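Side-chain contacts in putative oxidoreductase (Gluconobacter oxydans, PDB 3WJ7), which is an SDR-family reductase that probably uses a nicotinamide coenzyme to interconvert carbonyl compounds and alcohols: residues V118-Y123 with G234-K239; I177-S182 with A228-R233. All blocks are in the same frame, centred on the assembly; numbering follows the deposited sequence.

Interaction 1. Residues V118-Y123 with G234-K239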
ATOM      1  N   VAL A 118       4.644 -20.904  28.080  1.00 49.04           N
ATOM      2  CA  VAL A 118       5.412 -21.787  27.161  1.00 46.12           C
ATOM      3  C   VAL A 118       6.896 -21.702  27.479  1.00 45.04           C
ATOM      4  O   VAL A 118       7.398 -20.615  27.683  1.00 47.11           O
ATOM      5  CB  VAL A 118       5.163 -21.432  25.662  1.00 49.32           C
ATOM      6  CG1 VAL A 118       6.220 -22.071  24.746  1.00 46.39           C
ATOM      7  CG2 VAL A 118       3.748 -21.831  25.233  1.00 42.74           C
ATOM      8  N   GLU A 119       7.586 -22.835  27.521  1.00 48.03           N
ATOM      9  CA  GLU A 119       8.973 -22.884  27.986  1.00 53.64           C
ATOM     10  C   GLU A 119       9.942 -22.592  26.873  1.00 50.52           C
ATOM     11  O   GLU A 119      11.012 -22.031  27.108  1.00 46.17           O
ATOM     12  CB  GLU A 119       9.331 -24.276  28.545  1.00 63.79           C
ATOM     13  CG  GLU A 119       8.783 -24.572  29.938  1.00 76.76           C
ATOM     14  CD  GLU A 119       8.844 -26.057  30.311  1.00 84.92           C
ATOM     15  OE1 GLU A 119       9.907 -26.702  30.103  1.00 88.93           O
ATOM     16  OE2 GLU A 119       7.823 -26.581  30.828  1.00 79.56           O
ATOM     17  N   LYS A 120       9.605 -23.054  25.674  1.00 47.64           N
ATOM     18  CA  LYS A 120      10.486 -22.848  24.536  1.00 47.89           C
ATOM     19  C   LYS A 120       9.735 -22.567  23.230  1.00 44.00           C
ATOM     20  O   LYS A 120       8.734 -23.230  22.919  1.00 41.41           O
ATOM     21  CB  LYS A 120      11.474 -23.997  24.376  1.00 51.58           C
ATOM     22  CG  LYS A 120      12.765 -23.528  23.715  1.00 56.19           C
ATOM     23  CD  LYS A 120      13.893 -24.536  23.919  1.00 61.45           C
ATOM     24  CE  LYS A 120      14.739 -24.206  25.150  1.00 56.92           C
ATOM     25  NZ  LYS A 120      16.032 -24.902  25.005  1.00 58.58           N
ATOM     26  N   ILE A 121      10.238 -21.572  22.492  1.00 37.15           N
ATOM     27  CA  ILE A 121       9.621 -21.113  21.275  1.00 32.02           C
ATOM     28  C   ILE A 121      10.656 -21.221  20.194  1.00 31.41           C
ATOM     29  O   ILE A 121      11.793 -20.773  20.351  1.00 32.93           O
ATOM     30  CB  ILE A 121       9.145 -19.653  21.437  1.00 31.47           C
ATOM     31  CG1 ILE A 121       8.012 -19.618  22.436  1.00 29.40           C
ATOM     32  CG2 ILE A 121       8.625 -19.075  20.115  1.00 30.66           C
ATOM     33  CD1 ILE A 121       7.749 -18.246  23.005  1.00 31.74           C
ATOM     34  N   ILE A 122      10.295 -21.850  19.095  1.00 31.23           N
ATOM     35  CA  ILE A 122      11.162 -21.797  17.936  1.00 30.94           C
ATOM     36  C   ILE A 122      10.460 -20.990  16.869  1.00 34.74           C
ATOM     37  O   ILE A 122       9.340 -21.332  16.419  1.00 33.87           O
ATOM     38  CB  ILE A 122      11.440 -23.179  17.406  1.00 32.65           C
ATOM     39  CG1 ILE A 122      12.304 -23.936  18.406  1.00 33.48           C
ATOM     40  CG2 ILE A 122      12.127 -23.143  16.029  1.00 31.26           C
ATOM     41  CD1 ILE A 122      12.079 -25.361  18.043  1.00 35.25           C
ATOM     42  N   TYR A 123      11.114 -19.900  16.480  1.00 35.01           N
ATOM     43  CA  TYR A 123      10.555 -19.001  15.533  1.00 34.14           C
ATOM     44  C   TYR A 123      11.155 -19.228  14.154  1.00 36.40           C
ATOM     45  O   TYR A 123      12.398 -19.140  13.960  1.00 35.80           O
ATOM     46  CB  TYR A 123      10.782 -17.567  15.964  1.00 34.63           C
ATOM     47  CG  TYR A 123      10.262 -16.618  14.912  1.00 34.63           C
ATOM     48  CD1 TYR A 123       8.937 -16.672  14.507  1.00 35.01           C
ATOM     49  CD2 TYR A 123      11.105 -15.745  14.273  1.00 34.28           C
ATOM     50  CE1 TYR A 123       8.443 -15.831  13.531  1.00 34.93           C
ATOM     51  CE2 TYR A 123      10.634 -14.892  13.296  1.00 35.25           C
ATOM     52  CZ  TYR A 123       9.302 -14.947  12.938  1.00 35.65           C
ATOM     53  OH  TYR A 123       8.844 -14.117  11.991  1.00 35.50           O
ATOM     54  N   GLY A 234      19.835 -25.839  20.308  1.00 53.93           N
ATOM     55  CA  GLY A 234      19.999 -24.397  20.002  1.00 48.88           C
ATOM     56  C   GLY A 234      19.952 -23.582  21.267  1.00 48.71           C
ATOM     57  O   GLY A 234      19.396 -24.053  22.239  1.00 48.87           O
ATOM     58  N   LYS A 235      20.528 -22.378  21.258  1.00 47.78           N
ATOM     59  CA  LYS A 235      20.524 -21.495  22.424  1.00 51.16           C
ATOM     60  C   LYS A 235      19.515 -20.354  22.264  1.00 51.11           C
ATOM     61  O   LYS A 235      19.467 -19.665  21.238  1.00 53.05           O
ATOM     62  CB  LYS A 235      21.915 -20.892  22.683  1.00 54.17           C
ATOM     63  CG  LYS A 235      22.872 -21.858  23.354  1.00 66.33           C
ATOM     64  CD  LYS A 235      24.333 -21.455  23.173  1.00 73.42           C
ATOM     65  CE  LYS A 235      25.260 -22.552  23.712  1.00 83.25           C
ATOM     66  NZ  LYS A 235      26.687 -22.523  23.242  1.00 79.96           N
ATOM     67  N   ILE A 236      18.714 -20.148  23.289  1.00 45.75           N
ATOM     68  CA  ILE A 236      17.851 -18.998  23.339  1.00 46.72           C
ATOM     69  C   ILE A 236      18.560 -17.687  22.978  1.00 45.98           C
ATOM     70  O   ILE A 236      19.596 -17.379  23.532  1.00 47.80           O
ATOM     71  CB  ILE A 236      17.156 -18.916  24.686  1.00 44.54           C
ATOM     72  CG1 ILE A 236      16.156 -20.066  24.756  1.00 42.16           C
ATOM     73  CG2 ILE A 236      16.472 -17.568  24.773  1.00 45.32           C
ATOM     74  CD1 ILE A 236      15.937 -20.646  26.129  1.00 42.98           C
ATOM     75  N   GLY A 237      18.010 -16.967  22.001  1.00 45.22           N
ATOM     76  CA  GLY A 237      18.536 -15.684  21.551  1.00 41.50           C
ATOM     77  C   GLY A 237      19.353 -15.733  20.264  1.00 44.91           C
ATOM     78  O   GLY A 237      19.695 -14.666  19.682  1.00 48.37           O
ATOM     79  N   GLU A 238      19.684 -16.940  19.813  1.00 40.52           N
ATOM     80  CA  GLU A 238      20.475 -17.095  18.623  1.00 42.06           C
ATOM     81  C   GLU A 238      19.584 -17.328  17.398  1.00 41.97           C
ATOM     82  O   GLU A 238      18.452 -17.832  17.521  1.00 38.64           O
ATOM     83  CB  GLU A 238      21.414 -18.290  18.783  1.00 53.74           C
ATOM     84  CG  GLU A 238      22.392 -18.239  19.967  1.00 60.61           C
ATOM     85  CD  GLU A 238      23.361 -17.066  19.895  1.00 63.21           C
ATOM     86  OE1 GLU A 238      23.323 -16.244  20.831  1.00 66.80           O
ATOM     87  OE2 GLU A 238      24.132 -16.952  18.909  1.00 58.87           O
ATOM     88  N   LYS A 239      20.105 -16.930  16.232  1.00 41.22           N
ATOM     89  CA  LYS A 239      19.554 -17.255  14.913  1.00 41.35           C
ATOM     90  C   LYS A 239      20.404 -18.327  14.278  1.00 41.93           C
ATOM     91  O   LYS A 239      21.645 -18.337  14.412  1.00 42.63           O
ATOM     92  CB  LYS A 239      19.694 -16.085  13.923  1.00 41.76           C
ATOM     93  CG  LYS A 239      19.124 -14.735  14.297  1.00 40.54           C
ATOM     94  CD  LYS A 239      19.932 -13.713  13.502  1.00 41.40           C
ATOM     95  CE  LYS A 239      19.167 -12.436  13.193  1.00 40.90           C
ATOM     96  NZ  LYS A 239      20.061 -11.242  13.331  1.00 44.43           N
TER
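Lys120, the first residue of strand 120-124, lays its aliphatic end against Ile236 in the turn that follows helix 220-233. The evidence is one close approach, CE of Lys120 to CD1 of Ile236 at 3.9 Å, while the CA atoms of Lys120 and Ile236 stand 8.4 Å apart. The distance is therefore bridged by side chains, which meet at a slant; the two segments together bury 97 Å², most of it on Lys120 and Ile236.

Two torsions of Lys120 account for the approach. CG is thrown opposite the backbone N (chi1 -152°), carrying the chain off the strand, and a kink at chi3 (-93°) then turns CE toward the methyl. From the other side Ile236 offers its longer branch: CG1 lies beside its backbone N, and CD1 makes the contact. The ammonium passes on toward the end of the helix, but NZ of Lys120 is 4.4 Å from O of Gly234, too far to count as a bond. The meeting is thus mainly methylene against methyl at the protein surface.

Main-chain bonds place the backbone of each partner. Lys120 is hydrogen-bonded through its main chain to Lys79 and Leu81 of strand 78-83, and its side chain also touches Ile177. Ile236 sits in a turn closed by Glu238 N to Lys235 O at 3.1 Å; Gly237 occupies the third position with a positive phi of 101°. Lys312 forms a salt bridge with Glu238. This is a type II beta turn joining a helix to a sheet strand, here at the N-terminal ends of strands 120-124 and 239-248, in the Rossmann-type sheet of an SDR protein.

Interaction 2. Residues I177-S182 with A228-R233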
ATOM      1  N   ILE A 177      14.226 -19.208  20.133  1.00 36.66           N
ATOM      2  CA  ILE A 177      15.360 -19.513  19.296  1.00 34.28           C
ATOM      3  C   ILE A 177      14.882 -19.270  17.875  1.00 34.29           C
ATOM      4  O   ILE A 177      13.787 -19.719  17.510  1.00 33.23           O
ATOM      5  CB  ILE A 177      15.699 -20.999  19.445  1.00 33.07           C
ATOM      6  CG1 ILE A 177      16.259 -21.280  20.848  1.00 33.02           C
ATOM      7  CG2 ILE A 177      16.563 -21.485  18.292  1.00 32.45           C
ATOM      8  CD1 ILE A 177      16.354 -22.756  21.259  1.00 28.82           C
ATOM      9  N   ILE A 178      15.696 -18.579  17.068  1.00 37.10           N
ATOM     10  CA  ILE A 178      15.349 -18.246  15.682  1.00 33.65           C
ATOM     11  C   ILE A 178      16.099 -19.067  14.629  1.00 35.55           C
ATOM     12  O   ILE A 178      17.330 -19.213  14.645  1.00 37.21           O
ATOM     13  CB  ILE A 178      15.617 -16.765  15.362  1.00 34.22           C
ATOM     14  CG1 ILE A 178      14.967 -15.880  16.412  1.00 34.23           C
ATOM     15  CG2 ILE A 178      15.166 -16.416  13.920  1.00 33.21           C
ATOM     16  CD1 ILE A 178      15.279 -14.398  16.229  1.00 38.03           C
ATOM     17  N   VAL A 179      15.327 -19.481  13.638  1.00 34.23           N
ATOM     18  CA  VAL A 179      15.763 -20.248  12.510  1.00 32.05           C
ATOM     19  C   VAL A 179      15.453 -19.391  11.243  1.00 34.81           C
ATOM     20  O   VAL A 179      14.428 -18.689  11.171  1.00 38.11           O
ATOM     21  CB  VAL A 179      15.001 -21.570  12.670  1.00 32.38           C
ATOM     22  CG1 VAL A 179      14.296 -22.066  11.436  1.00 30.60           C
ATOM     23  CG2 VAL A 179      15.859 -22.625  13.396  1.00 33.64           C
ATOM     24  N   ASN A 180      16.371 -19.395  10.287  1.00 35.65           N
ATOM     25  CA  ASN A 180      16.288 -18.658   9.039  1.00 35.08           C
ATOM     26  C   ASN A 180      16.506 -19.633   7.849  1.00 35.70           C
ATOM     27  O   ASN A 180      17.615 -19.786   7.350  1.00 36.57           O
ATOM     28  CB  ASN A 180      17.365 -17.567   9.006  1.00 38.65           C
ATOM     29  CG  ASN A 180      17.270 -16.578  10.175  1.00 42.30           C
ATOM     30  OD1 ASN A 180      16.782 -15.448  10.007  1.00 44.87           O
ATOM     31  ND2 ASN A 180      17.757 -16.978  11.349  1.00 38.41           N
ATOM     32  N   PRO A 181      15.457 -20.319   7.401  1.00 36.60           N
ATOM     33  CA  PRO A 181      15.552 -21.162   6.204  1.00 38.57           C
ATOM     34  C   PRO A 181      15.863 -20.333   4.948  1.00 37.81           C
ATOM     35  O   PRO A 181      15.497 -19.168   4.887  1.00 36.20           O
ATOM     36  CB  PRO A 181      14.140 -21.710   6.043  1.00 40.44           C
ATOM     37  CG  PRO A 181      13.419 -21.409   7.322  1.00 41.14           C
ATOM     38  CD  PRO A 181      14.083 -20.216   7.911  1.00 39.29           C
ATOM     39  N   SER A 182      16.575 -20.920   3.989  1.00 37.61           N
ATOM     40  CA  SER A 182      16.777 -20.294   2.697  1.00 36.01           C
ATOM     41  C   SER A 182      15.537 -20.620   1.862  1.00 35.11           C
ATOM     42  O   SER A 182      14.419 -20.578   2.365  1.00 40.42           O
ATOM     43  CB  SER A 182      18.058 -20.812   2.030  1.00 36.93           C
ATOM     44  OG  SER A 182      18.016 -22.225   1.818  1.00 39.82           O
ATOM     45  N   ALA A 228      13.987 -29.203  14.335  1.00 39.66           N
ATOM     46  CA  ALA A 228      14.003 -30.113  15.474  1.00 38.00           C
ATOM     47  C   ALA A 228      15.313 -29.958  16.224  1.00 39.47           C
ATOM     48  O   ALA A 228      15.342 -29.900  17.466  1.00 36.95           O
ATOM     49  CB  ALA A 228      13.761 -31.553  15.035  1.00 37.74           C
ATOM     50  N   LEU A 229      16.396 -29.845  15.446  1.00 42.25           N
ATOM     51  CA  LEU A 229      17.760 -29.645  15.990  1.00 41.32           C
ATOM     52  C   LEU A 229      17.888 -28.361  16.750  1.00 40.09           C
ATOM     53  O   LEU A 229      18.668 -28.295  17.686  1.00 42.44           O
ATOM     54  CB  LEU A 229      18.800 -29.646  14.860  1.00 41.44           C
ATOM     55  CG  LEU A 229      18.818 -30.970  14.092  1.00 43.26           C
ATOM     56  CD1 LEU A 229      19.692 -30.908  12.836  1.00 40.90           C
ATOM     57  CD2 LEU A 229      19.214 -32.075  15.065  1.00 37.41           C
ATOM     58  N   ALA A 230      17.150 -27.320  16.337  1.00 39.23           N
ATOM     59  CA  ALA A 230      17.208 -26.055  17.078  1.00 39.16           C
ATOM     60  C   ALA A 230      16.498 -26.173  18.415  1.00 39.94           C
ATOM     61  O   ALA A 230      16.954 -25.577  19.391  1.00 39.19           O
ATOM     62  CB  ALA A 230      16.650 -24.905  16.290  1.00 40.28           C
ATOM     63  N   LEU A 231      15.401 -26.937  18.448  1.00 37.92           N
ATOM     64  CA  LEU A 231      14.743 -27.277  19.696  1.00 40.78           C
ATOM     65  C   LEU A 231      15.666 -28.097  20.612  1.00 48.54           C
ATOM     66  O   LEU A 231      15.670 -27.872  21.828  1.00 54.00           O
ATOM     67  CB  LEU A 231      13.461 -28.084  19.449  1.00 36.53           C
ATOM     68  CG  LEU A 231      12.915 -28.764  20.719  1.00 35.43           C
ATOM     69  CD1 LEU A 231      12.253 -27.792  21.644  1.00 34.65           C
ATOM     70  CD2 LEU A 231      11.894 -29.808  20.378  1.00 37.68           C
ATOM     71  N   GLU A 232      16.423 -29.050  20.050  1.00 48.52           N
ATOM     72  CA  GLU A 232      17.280 -29.917  20.887  1.00 50.75           C
ATOM     73  C   GLU A 232      18.569 -29.257  21.356  1.00 55.88           C
ATOM     74  O   GLU A 232      18.851 -29.310  22.541  1.00 56.62           O
ATOM     75  CB  GLU A 232      17.547 -31.259  20.234  1.00 47.31           C
ATOM     76  CG  GLU A 232      16.327 -32.172  20.311  1.00 50.82           C
ATOM     77  CD  GLU A 232      16.094 -32.979  19.035  1.00 58.11           C
ATOM     78  OE1 GLU A 232      17.039 -33.093  18.219  1.00 64.80           O
ATOM     79  OE2 GLU A 232      14.961 -33.496  18.834  1.00 59.16           O
ATOM     80  N   ARG A 233      19.302 -28.573  20.463  1.00 58.17           N
ATOM     81  CA  ARG A 233      20.665 -28.099  20.780  1.00 56.28           C
ATOM     82  C   ARG A 233      20.888 -26.597  20.600  1.00 52.03           C
ATOM     83  O   ARG A 233      22.014 -26.122  20.719  1.00 48.46           O
ATOM     84  CB  ARG A 233      21.747 -28.901  19.995  1.00 62.42           C
ATOM     85  CG  ARG A 233      21.462 -30.402  19.848  1.00 71.02           C
ATOM     86  CD  ARG A 233      22.503 -31.192  19.042  1.00 79.07           C
ATOM     87  NE  ARG A 233      23.572 -31.775  19.872  1.00 88.65           N
ATOM     88  CZ  ARG A 233      24.890 -31.599  19.693  1.00 95.15           C
ATOM     89  NH1 ARG A 233      25.371 -30.854  18.689  1.00 85.43           N
ATOM     90  NH2 ARG A 233      25.744 -32.195  20.523  1.00 80.59           N
TER
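Ala230 of helix 220-233 turns its single methyl onto two residues of strand 176-185. Its CB lies 3.8 Å from CG2 of Val179 and 4.0 Å from CG2 of Ile177, two residues that sit on the same face of the strand and both point at the helix. Ile177 reaches further with its other branch, whose CD1 comes 3.4 Å from the carbonyl O of Ala230. Its first torsion (chi1 -69°) makes this possible, setting CG2 opposite the backbone N and sending CG1 to the N side.

Behind this first shell, the CA atoms of Ile177 and Ala230 are 7.2 Å apart, a spacing that the alanine methyl and the branched side chains of the strand can bridge. Main-chain bonds to Ile121 and Tyr123 set Ile177 in the sheet, and Val179 is likewise bonded to Tyr123. Flanking cover comes from strand 239-248, where Tyr240 touches Ile177 and Leu242 touches Val179. Ile178 faces the reverse way, packing on Val165 and Leu166 of helix 153-172.

All three touching residues are buried, and the 134 Å² buried between the segments, nearly all of it on these three residues, joins helix to sheet without a hydrogen bond or salt bridge between the segments. Cohesion here probably rests on dispersion and the exclusion of water.

In the fold
Centres of the two contacts lie 8 Å apart, on the same side of the chain's centre. Along the sequence the order is 118-123, 177-182, 228-233 and 234-239, so both segments of interaction 2 fall between those of interaction 1. Strands 120-124 and 176-185 are parallel neighbours in one sheet, with Tyr123 N probably hydrogen-bonded to Ile177 O (2.9 Å). Helix 220-233 packs on that sheet and runs directly into the turn of interaction 1. The return toward strand 239-248 is tied back by a probable bond from Ile178 N to Glu238 O (2.9 Å). Buried interaction 2 and surface interaction 1 thus involve consecutive parts of the chain, the end of helix 220-233 and the turn after it, both lying beside the Rossmann-type sheet.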